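Local structure of sphingomyelinase-c (Listeria ivanovii, 1ZWX) at residues Y7-S15 and I138-I147; N183-F191 and G255-H263. The protein is a bacterial sphingomyelinase-C with the DNase I-like fold of the endonuclease/exonuclease/phosphatase family, in which two mixed beta sheets pack together between helices. One frame throughout, in Å; residues are numbered along the deposited sequence.

Interaction 1. Residues Y7-S15 and I138-I147; sequences YPGNFKITS and IMKNGKPYHI
F11 lies flat on the ring of Y145 in an offset stack, with centroids 4.0 Å apart and planes only 6° from parallel, while the opposite face of Y145 takes the edge of Y7. This aromatic cluster joins the two mixed sheets of the DNase I-like fold: the N-terminal loop leading into strand 12-20 of one sheet crosses the beta hairpin made by strands 132-140 and 143-151 of the other. The Y7–Y145 pair is edge-to-face, its ring centroids 5.2 Å apart and its planes at 60°, and CE1 of Y7 stands over the face of Y145, offset toward the rim. Tyrosine suits both places, because the rings pack against one another while the hydroxyls at their ends reach backbone carbonyls. Y7 OH donates to P144 O at 2.6 Å, and Y145 OH donates to P8 O at 2.7 Å, an acceptor lying near the plane of the Y145 ring. Each segment thus supplies one donor and one acceptor, which should limit how far the two tyrosines slide past each other. Y7 turns CG away from its backbone N (chi1 -171°), which lays the ring along the hairpin and brings the hydroxyl to P144; the hydroxyl oxygen of Y7 also accepts a hydrogen bond from I189 N. The cis peptide bond before P8 bends the chain here, and CB of P8 rests against CE1 of Y145. Around the F11 edge, I138 CD1 comes to 3.7 Å from F11 CZ. The extended K140 brings its CD to that edge and carries NZ on to a salt bridge with D48, whose carboxylate also accepts K12 N. Behind the cluster, a type I' turn from K140 to K143 closes the hairpin, N141 and G142 taking its positive-phi positions. Deeper in, I13 CD1 meets I147 CG1 at 4.3 Å.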
loop_
_atom_site.group_PDB
_atom_site.type_symbol
_atom_site.label_atom_id
_atom_site.label_comp_id
_atom_site.label_asym_id
_atom_site.label_seq_id
_atom_site.Cartn_x
_atom_site.Cartn_y
_atom_site.Cartn_z
ATOM N N TYR A 7 13.620 9.686 -18.945
ATOM C CA TYR A 7 13.068 8.394 -18.449
ATOM C C TYR A 7 13.913 7.776 -17.319
ATOM O O TYR A 7 15.081 7.480 -17.540
ATOM C CB TYR A 7 12.953 7.409 -19.605
ATOM C CG TYR A 7 12.195 6.127 -19.266
ATOM C CD1 TYR A 7 10.822 6.145 -18.963
ATOM C CD2 TYR A 7 12.851 4.893 -19.264
ATOM C CE1 TYR A 7 10.134 4.943 -18.674
ATOM C CE2 TYR A 7 12.178 3.710 -18.982
ATOM C CZ TYR A 7 10.830 3.736 -18.666
ATOM O OH TYR A 7 10.190 2.537 -18.408
ATOM N N PRO A 8 13.308 7.521 -16.133
ATOM C CA PRO A 8 11.893 7.694 -15.765
ATOM C C PRO A 8 11.435 9.143 -15.618
ATOM O O PRO A 8 10.254 9.427 -15.805
ATOM C CB PRO A 8 11.790 6.968 -14.416
ATOM C CG PRO A 8 13.129 7.079 -13.845
ATOM C CD PRO A 8 14.075 6.943 -15.010
ATOM N N GLY A 9 12.345 10.045 -15.272
ATOM C CA GLY A 9 12.024 11.462 -15.263
ATOM C C GLY A 9 11.341 11.862 -13.977
ATOM O O GLY A 9 11.666 11.327 -12.915
ATOM N N ASN A 10 10.408 12.806 -14.064
ATOM C CA ASN A 10 9.707 13.282 -12.880
ATOM C C ASN A 10 8.472 12.401 -12.656
ATOM O O ASN A 10 7.328 12.832 -12.948
ATOM C CB ASN A 10 9.332 14.768 -12.997
ATOM C CG ASN A 10 8.598 15.297 -11.750
ATOM O OD1 ASN A 10 8.395 14.574 -10.755
ATOM N ND2 ASN A 10 8.196 16.566 -11.805
ATOM N N PHE A 11 8.721 11.160 -12.197
ATOM C CA PHE A 11 7.660 10.207 -11.855
ATOM C C PHE A 11 7.501 10.162 -10.360
ATOM O O PHE A 11 8.491 10.102 -9.623
ATOM C CB PHE A 11 7.972 8.813 -12.349
ATOM C CG PHE A 11 6.751 7.977 -12.620
ATOM C CD1 PHE A 11 5.982 8.205 -13.763
ATOM C CD2 PHE A 11 6.356 6.957 -11.724
ATOM C CE1 PHE A 11 4.863 7.433 -14.041
ATOM C CE2 PHE A 11 5.238 6.170 -11.997
ATOM C CZ PHE A 11 4.467 6.404 -13.141
ATOM N N LYS A 12 6.240 10.176 -9.931
ATOM C CA LYS A 12 5.898 10.317 -8.528
ATOM C C LYS A 12 4.739 9.370 -8.175
ATOM O O LYS A 12 3.699 9.359 -8.852
ATOM C CB LYS A 12 5.528 11.757 -8.269
ATOM C CG LYS A 12 5.245 12.104 -6.839
ATOM C CD LYS A 12 5.331 13.592 -6.684
ATOM C CE LYS A 12 4.228 14.093 -5.818
ATOM N NZ LYS A 12 3.969 15.558 -6.074
ATOM N N ILE A 13 4.934 8.588 -7.108
ATOM C CA ILE A 13 3.952 7.587 -6.646
ATOM C C ILE A 13 3.737 7.863 -5.165
ATOM O O ILE A 13 4.699 8.090 -4.430
ATOM C CB ILE A 13 4.493 6.145 -6.794
ATOM C CG1 ILE A 13 4.818 5.839 -8.247
ATOM C CG2 ILE A 13 3.471 5.094 -6.250
ATOM C CD1 ILE A 13 5.614 4.599 -8.424
ATOM N N THR A 14 2.481 7.875 -4.731
ATOM C CA THR A 14 2.190 7.975 -3.303
ATOM C C THR A 14 1.523 6.655 -2.918
ATOM O O THR A 14 0.699 6.129 -3.659
ATOM C CB THR A 14 1.297 9.198 -2.960
ATOM O OG1 THR A 14 2.067 10.389 -3.100
ATOM C CG2 THR A 14 0.798 9.158 -1.509
ATOM N N SER A 15 1.954 6.079 -1.798
ATOM C CA SER A 15 1.326 4.859 -1.302
ATOM C C SER A 15 0.759 5.178 0.095
ATOM O O SER A 15 1.436 5.782 0.922
ATOM C CB SER A 15 2.348 3.709 -1.236
ATOM O OG SER A 15 1.726 2.520 -0.774
ATOM N N ILE A 138 1.230 1.270 -17.123
ATOM C CA ILE A 138 0.644 2.526 -17.569
ATOM C C ILE A 138 1.531 3.097 -18.679
ATOM O O ILE A 138 2.730 2.791 -18.746
ATOM C CB ILE A 138 0.494 3.600 -16.428
ATOM C CG1 ILE A 138 1.831 4.011 -15.842
ATOM C CG2 ILE A 138 -0.445 3.095 -15.259
ATOM C CD1 ILE A 138 1.999 5.516 -15.753
ATOM N N MET A 139 0.942 3.966 -19.498
ATOM C CA MET A 139 1.701 4.758 -20.479
ATOM C C MET A 139 1.592 6.220 -20.134
ATOM O O MET A 139 0.466 6.776 -20.033
ATOM C CB MET A 139 1.157 4.486 -21.880
ATOM C CG MET A 139 1.362 3.062 -22.372
ATOM S SD MET A 139 3.156 2.726 -22.612
ATOM C CE MET A 139 3.556 3.921 -23.889
ATOM N N LYS A 140 2.750 6.842 -19.939
ATOM C CA LYS A 140 2.839 8.264 -19.717
ATOM C C LYS A 140 3.631 8.887 -20.895
ATOM O O LYS A 140 4.842 8.697 -21.003
ATOM C CB LYS A 140 3.530 8.577 -18.394
ATOM C CG LYS A 140 3.596 10.071 -18.046
ATOM C CD LYS A 140 4.426 10.324 -16.797
ATOM C CE LYS A 140 4.582 11.813 -16.490
ATOM N NZ LYS A 140 5.286 12.173 -15.234
ATOM N N ASN A 141 2.927 9.610 -21.761
ATOM C CA ASN A 141 3.570 10.380 -22.838
ATOM C C ASN A 141 4.537 9.518 -23.660
ATOM O O ASN A 141 5.680 9.923 -23.889
ATOM C CB ASN A 141 4.261 11.616 -22.261
ATOM C CG ASN A 141 3.284 12.556 -21.526
ATOM O OD1 ASN A 141 2.110 12.641 -21.882
ATOM N ND2 ASN A 141 3.767 13.230 -20.477
ATOM N N GLY A 142 4.089 8.321 -24.036
ATOM C CA GLY A 142 4.828 7.436 -24.939
ATOM C C GLY A 142 5.767 6.480 -24.217
ATOM O O GLY A 142 6.482 5.679 -24.863
ATOM N N LYS A 143 5.746 6.552 -22.885
ATOM C CA LYS A 143 6.710 5.825 -22.054
ATOM C C LYS A 143 6.007 4.887 -21.067
ATOM O O LYS A 143 5.082 5.302 -20.363
ATOM C CB LYS A 143 7.562 6.842 -21.301
ATOM C CG LYS A 143 8.437 7.695 -22.234
ATOM C CD LYS A 143 9.108 8.846 -21.497
ATOM C CE LYS A 143 8.089 9.808 -20.928
ATOM N NZ LYS A 143 8.673 10.836 -20.013
ATOM N N PRO A 144 6.462 3.622 -21.003
ATOM C CA PRO A 144 5.848 2.658 -20.087
ATOM C C PRO A 144 6.398 2.700 -18.658
ATOM O O PRO A 144 7.614 2.968 -18.418
ATOM C CB PRO A 144 6.145 1.321 -20.744
ATOM C CG PRO A 144 7.467 1.567 -21.543
ATOM C CD PRO A 144 7.595 3.047 -21.768
ATOM N N TYR A 145 5.500 2.437 -17.705
ATOM C CA TYR A 145 5.868 2.371 -16.285
ATOM C C TYR A 145 5.103 1.202 -15.706
ATOM O O TYR A 145 3.936 0.995 -16.045
ATOM C CB TYR A 145 5.562 3.663 -15.518
ATOM C CG TYR A 145 6.330 4.870 -15.988
ATOM C CD1 TYR A 145 7.454 5.314 -15.324
ATOM C CD2 TYR A 145 5.909 5.583 -17.122
ATOM C CE1 TYR A 145 8.175 6.453 -15.779
ATOM C CE2 TYR A 145 6.607 6.698 -17.576
ATOM C CZ TYR A 145 7.718 7.135 -16.914
ATOM O OH TYR A 145 8.372 8.243 -17.398
ATOM N N HIS A 146 5.800 0.380 -14.911
ATOM C CA HIS A 146 5.223 -0.846 -14.339
ATOM C C HIS A 146 5.151 -0.643 -12.824
ATOM O O HIS A 146 6.121 -0.190 -12.195
ATOM C CB HIS A 146 6.053 -2.095 -14.710
ATOM C CG HIS A 146 6.252 -2.270 -16.191
ATOM N ND1 HIS A 146 5.505 -3.153 -16.933
ATOM C CD2 HIS A 146 7.098 -1.659 -17.064
ATOM C CE1 HIS A 146 5.889 -3.095 -18.204
ATOM N NE2 HIS A 146 6.867 -2.213 -18.303
ATOM N N ILE A 147 3.976 -0.919 -12.244
ATOM C CA ILE A 147 3.774 -0.643 -10.811
ATOM C C ILE A 147 3.114 -1.865 -10.206
ATOM O O ILE A 147 2.105 -2.357 -10.730
ATOM C CB ILE A 147 2.886 0.598 -10.520
ATOM C CG1 ILE A 147 3.535 1.883 -11.042
ATOM C CG2 ILE A 147 2.627 0.739 -9.008
ATOM C CD1 ILE A 147 3.026 2.246 -12.481
#

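Interaction 2. Residues N183-F191 and G255-H263; sequences NIPKDEIIF and GHARPHSWH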
loop_
_atom_site.group_PDB
_atom_site.type_symbol
_atom_site.label_atom_id
_atom_site.label_comp_id
_atom_site.label_asym_id
_atom_site.label_seq_id
_atom_site.Cartn_x
_atom_site.Cartn_y
_atom_site.Cartn_z
ATOM N N ASN A 183 8.559 -11.159 -18.051
ATOM C CA ASN A 183 9.547 -10.849 -19.089
ATOM C C ASN A 183 9.464 -9.395 -19.520
ATOM O O ASN A 183 9.410 -9.096 -20.712
ATOM C CB ASN A 183 9.334 -11.734 -20.334
ATOM C CG ASN A 183 9.672 -13.193 -20.093
ATOM O OD1 ASN A 183 10.612 -13.526 -19.354
ATOM N ND2 ASN A 183 8.924 -14.082 -20.748
ATOM N N ILE A 184 9.440 -8.492 -18.551
ATOM C CA ILE A 184 9.393 -7.078 -18.837
ATOM C C ILE A 184 10.784 -6.644 -19.310
ATOM O O ILE A 184 11.784 -6.973 -18.651
ATOM C CB ILE A 184 8.961 -6.287 -17.591
ATOM C CG1 ILE A 184 7.568 -6.741 -17.132
ATOM C CG2 ILE A 184 9.068 -4.791 -17.831
ATOM C CD1 ILE A 184 7.210 -6.318 -15.698
ATOM N N PRO A 185 10.854 -5.936 -20.466
ATOM C CA PRO A 185 12.140 -5.441 -20.974
ATOM C C PRO A 185 12.926 -4.688 -19.931
ATOM O O PRO A 185 12.366 -3.899 -19.175
ATOM C CB PRO A 185 11.728 -4.497 -22.121
ATOM C CG PRO A 185 10.460 -5.086 -22.639
ATOM C CD PRO A 185 9.740 -5.590 -21.385
ATOM N N LYS A 186 14.241 -4.921 -19.900
ATOM C CA LYS A 186 15.094 -4.354 -18.870
ATOM C C LYS A 186 15.214 -2.853 -18.957
ATOM O O LYS A 186 15.571 -2.211 -17.975
ATOM C CB LYS A 186 16.489 -5.016 -18.907
ATOM C CG LYS A 186 16.406 -6.542 -18.866
ATOM C CD LYS A 186 15.711 -7.011 -17.591
ATOM C CE LYS A 186 16.077 -8.439 -17.221
ATOM N NZ LYS A 186 15.809 -8.694 -15.784
ATOM N N ASP A 187 14.951 -2.285 -20.140
ATOM C CA ASP A 187 15.017 -0.840 -20.273
ATOM C C ASP A 187 13.712 -0.171 -19.800
ATOM O O ASP A 187 13.577 1.029 -19.899
ATOM C CB ASP A 187 15.389 -0.380 -21.700
ATOM C CG ASP A 187 14.473 -0.951 -22.762
ATOM O OD1 ASP A 187 13.345 -1.396 -22.453
ATOM O OD2 ASP A 187 14.859 -0.929 -23.955
ATOM N N GLU A 188 12.799 -0.955 -19.225
ATOM C CA GLU A 188 11.585 -0.386 -18.607
ATOM C C GLU A 188 11.598 -0.480 -17.070
ATOM O O GLU A 188 12.088 -1.468 -16.518
ATOM C CB GLU A 188 10.360 -1.072 -19.200
ATOM C CG GLU A 188 10.218 -0.777 -20.676
ATOM C CD GLU A 188 9.061 -1.484 -21.346
ATOM O OE1 GLU A 188 9.096 -1.519 -22.587
ATOM O OE2 GLU A 188 8.101 -1.989 -20.699
ATOM N N ILE A 189 11.057 0.534 -16.398
ATOM C CA ILE A 189 11.134 0.617 -14.942
ATOM C C ILE A 189 9.976 -0.145 -14.263
ATOM O O ILE A 189 8.845 -0.145 -14.751
ATOM C CB ILE A 189 11.196 2.075 -14.468
ATOM C CG1 ILE A 189 11.525 2.167 -12.961
ATOM C CG2 ILE A 189 9.878 2.841 -14.867
ATOM C CD1 ILE A 189 12.073 3.518 -12.458
ATOM N N ILE A 190 10.301 -0.811 -13.142
ATOM C CA ILE A 190 9.312 -1.509 -12.306
ATOM C C ILE A 190 9.419 -0.943 -10.887
ATOM O O ILE A 190 10.523 -0.855 -10.300
ATOM C CB ILE A 190 9.527 -3.032 -12.272
ATOM C CG1 ILE A 190 9.630 -3.607 -13.674
ATOM C CG2 ILE A 190 8.409 -3.734 -11.435
ATOM C CD1 ILE A 190 9.958 -5.092 -13.702
ATOM N N PHE A 191 8.261 -0.540 -10.359
ATOM C CA PHE A 191 8.144 -0.088 -8.980
ATOM C C PHE A 191 7.357 -1.152 -8.198
ATOM O O PHE A 191 6.472 -1.833 -8.742
ATOM C CB PHE A 191 7.381 1.221 -8.882
ATOM C CG PHE A 191 8.009 2.380 -9.609
ATOM C CD1 PHE A 191 7.618 2.692 -10.909
ATOM C CD2 PHE A 191 8.931 3.201 -8.962
ATOM C CE1 PHE A 191 8.173 3.800 -11.575
ATOM C CE2 PHE A 191 9.493 4.310 -9.616
ATOM C CZ PHE A 191 9.077 4.616 -10.928
ATOM N N GLY A 255 16.720 -5.151 -11.449
ATOM C CA GLY A 255 17.081 -5.729 -12.738
ATOM C C GLY A 255 16.572 -4.925 -13.942
ATOM O O GLY A 255 16.825 -5.281 -15.088
ATOM N N HIS A 256 15.851 -3.844 -13.675
ATOM C CA HIS A 256 15.196 -3.067 -14.723
ATOM C C HIS A 256 15.608 -1.616 -14.626
ATOM O O HIS A 256 16.468 -1.265 -13.809
ATOM C CB HIS A 256 13.684 -3.253 -14.634
ATOM C CG HIS A 256 13.250 -4.627 -14.991
ATOM N ND1 HIS A 256 13.488 -5.711 -14.177
ATOM C CD2 HIS A 256 12.634 -5.111 -16.091
ATOM C CE1 HIS A 256 13.009 -6.802 -14.746
ATOM N NE2 HIS A 256 12.481 -6.464 -15.907
ATOM N N ALA A 257 15.016 -0.752 -15.452
ATOM C CA ALA A 257 15.510 0.616 -15.564
ATOM C C ALA A 257 15.420 1.384 -14.268
ATOM O O ALA A 257 14.466 1.212 -13.498
ATOM C CB ALA A 257 14.762 1.378 -16.667
ATOM N N ARG A 258 16.402 2.258 -14.044
ATOM C CA ARG A 258 16.510 3.004 -12.798
ATOM C C ARG A 258 16.720 4.479 -13.042
ATOM O O ARG A 258 17.355 4.852 -14.015
ATOM C CB ARG A 258 17.649 2.432 -11.924
ATOM C CG ARG A 258 17.302 1.010 -11.352
ATOM C CD ARG A 258 18.326 0.438 -10.382
ATOM N NE ARG A 258 19.041 -0.715 -10.914
ATOM C CZ ARG A 258 20.020 -1.345 -10.272
ATOM N NH1 ARG A 258 20.397 -0.932 -9.073
ATOM N NH2 ARG A 258 20.614 -2.392 -10.823
ATOM N N PRO A 259 16.174 5.337 -12.165
ATOM C CA PRO A 259 16.531 6.758 -12.158
ATOM C C PRO A 259 17.926 7.006 -11.576
ATOM O O PRO A 259 18.520 6.089 -11.001
ATOM C CB PRO A 259 15.503 7.373 -11.208
ATOM C CG PRO A 259 15.109 6.240 -10.292
ATOM C CD PRO A 259 15.149 5.011 -11.149
ATOM N N HIS A 260 18.427 8.230 -11.721
ATOM C CA HIS A 260 19.695 8.639 -11.121
ATOM C C HIS A 260 19.548 8.634 -9.615
ATOM O O HIS A 260 20.472 8.288 -8.887
ATOM C CB HIS A 260 20.078 10.056 -11.581
ATOM C CG HIS A 260 20.473 10.146 -13.024
ATOM N ND1 HIS A 260 21.722 10.577 -13.426
ATOM C CD2 HIS A 260 19.792 9.859 -14.158
ATOM C CE1 HIS A 260 21.789 10.549 -14.746
ATOM N NE2 HIS A 260 20.632 10.116 -15.214
ATOM N N SER A 261 18.355 8.988 -9.152
ATOM C CA SER A 261 18.092 9.193 -7.754
ATOM C C SER A 261 16.626 8.769 -7.488
ATOM O O SER A 261 15.733 9.272 -8.150
ATOM C CB SER A 261 18.270 10.682 -7.489
ATOM O OG SER A 261 18.391 10.960 -6.123
ATOM N N TRP A 262 16.395 7.847 -6.554
ATOM C CA TRP A 262 15.018 7.506 -6.090
ATOM C C TRP A 262 14.920 7.631 -4.571
ATOM O O TRP A 262 15.811 7.158 -3.835
ATOM C CB TRP A 262 14.640 6.105 -6.528
ATOM C CG TRP A 262 13.285 5.665 -6.067
ATOM C CD1 TRP A 262 13.005 4.738 -5.093
ATOM C CD2 TRP A 262 12.020 6.099 -6.584
ATOM N NE1 TRP A 262 11.657 4.564 -4.983
ATOM C CE2 TRP A 262 11.017 5.386 -5.875
ATOM C CE3 TRP A 262 11.633 7.016 -7.581
ATOM C CZ2 TRP A 262 9.654 5.581 -6.113
ATOM C CZ3 TRP A 262 10.288 7.200 -7.831
ATOM C CH2 TRP A 262 9.305 6.487 -7.095
ATOM N N HIS A 263 13.870 8.316 -4.125
ATOM C CA HIS A 263 13.691 8.726 -2.735
ATOM C C HIS A 263 12.320 8.267 -2.250
ATOM O O HIS A 263 11.439 8.032 -3.072
ATOM C CB HIS A 263 13.776 10.246 -2.625
ATOM C CG HIS A 263 15.090 10.799 -3.093
ATOM N ND1 HIS A 263 16.190 10.897 -2.265
ATOM C CD2 HIS A 263 15.498 11.212 -4.314
ATOM C CE1 HIS A 263 17.212 11.378 -2.952
ATOM N NE2 HIS A 263 16.818 11.577 -4.196
HETATM O O HOH W 1 10.580 -9.380 -16.067
HETATM O O HOH W 2 13.238 -0.958 -12.487
#
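The NE2 atom of H256 donates to the backbone O of I184 at 2.9 Å, a bent bond whose donor sits above the carbonyl plane although the acceptor lies near the plane of the imidazole. It ties together two connections of the DNase I-like fold. Residues 183-191 lead from helix 161-182 into strand 189-193, completing a beta-alpha-beta crossover from strand 143-151; residues 255-263 pass from strand 248-252, at the edge of that sheet, to strand 262-266, at the edge of the other. ND1 is hydrogen-bonded to E253 OE1, so both ring nitrogens are engaged and the rotation of the ring is fixed. A histidine fits here because its two edge nitrogens can be held while its faces pack against carbon. I190 CD1 stands over the centre of one face, 3.4 Å from the ring centroid and nearly on the normal. K186 covers the opposite face: a bend at chi2 (-60°) folds its chain back, and CD comes 3.9 Å from the same centroid in a second CH-pi contact. Next along the chain, A257 N donates to E188 O at 3.2 Å, again from above the carbonyl plane. The small A257 allows close approach to the type I turn P185-E188, its CB lying 3.5 Å from D187 O. Water 2 continues the link, accepting from I190 N and lying 2.7 Å from A257 O, to which it probably donates. Beyond it the contact becomes apolar, with I189 CD1 against P259 CD at 3.7 Å. At the far end W262, its indole NE1 hydrogen-bonded to I250 O, meets F191. The two rings are inclined at 48°, and CE2 of F191 comes over the rim of the indole face, 3.3 Å from W262 CH2.

How the interactions relate
Interactions 1 and 2 lie with their centres about 10 Å apart on the same side of the chain's centre. Both reach both sheets, and in one of these strands 143-151 and 189-193 run side by side in parallel. H146 of interaction 1 makes the seam twice: its backbone O is 2.8 Å from F191 N, and its NE2 is 2.7 Å from E188 OE2, both probable hydrogen bonds. Y7 packs on the turn of interaction 2, its CE2 3.2 Å from D187 O. Between the sheets, the rings of F11 and F191 meet at about 15°, so aromatic packing runs from Y145 through F11 and F191 to W262.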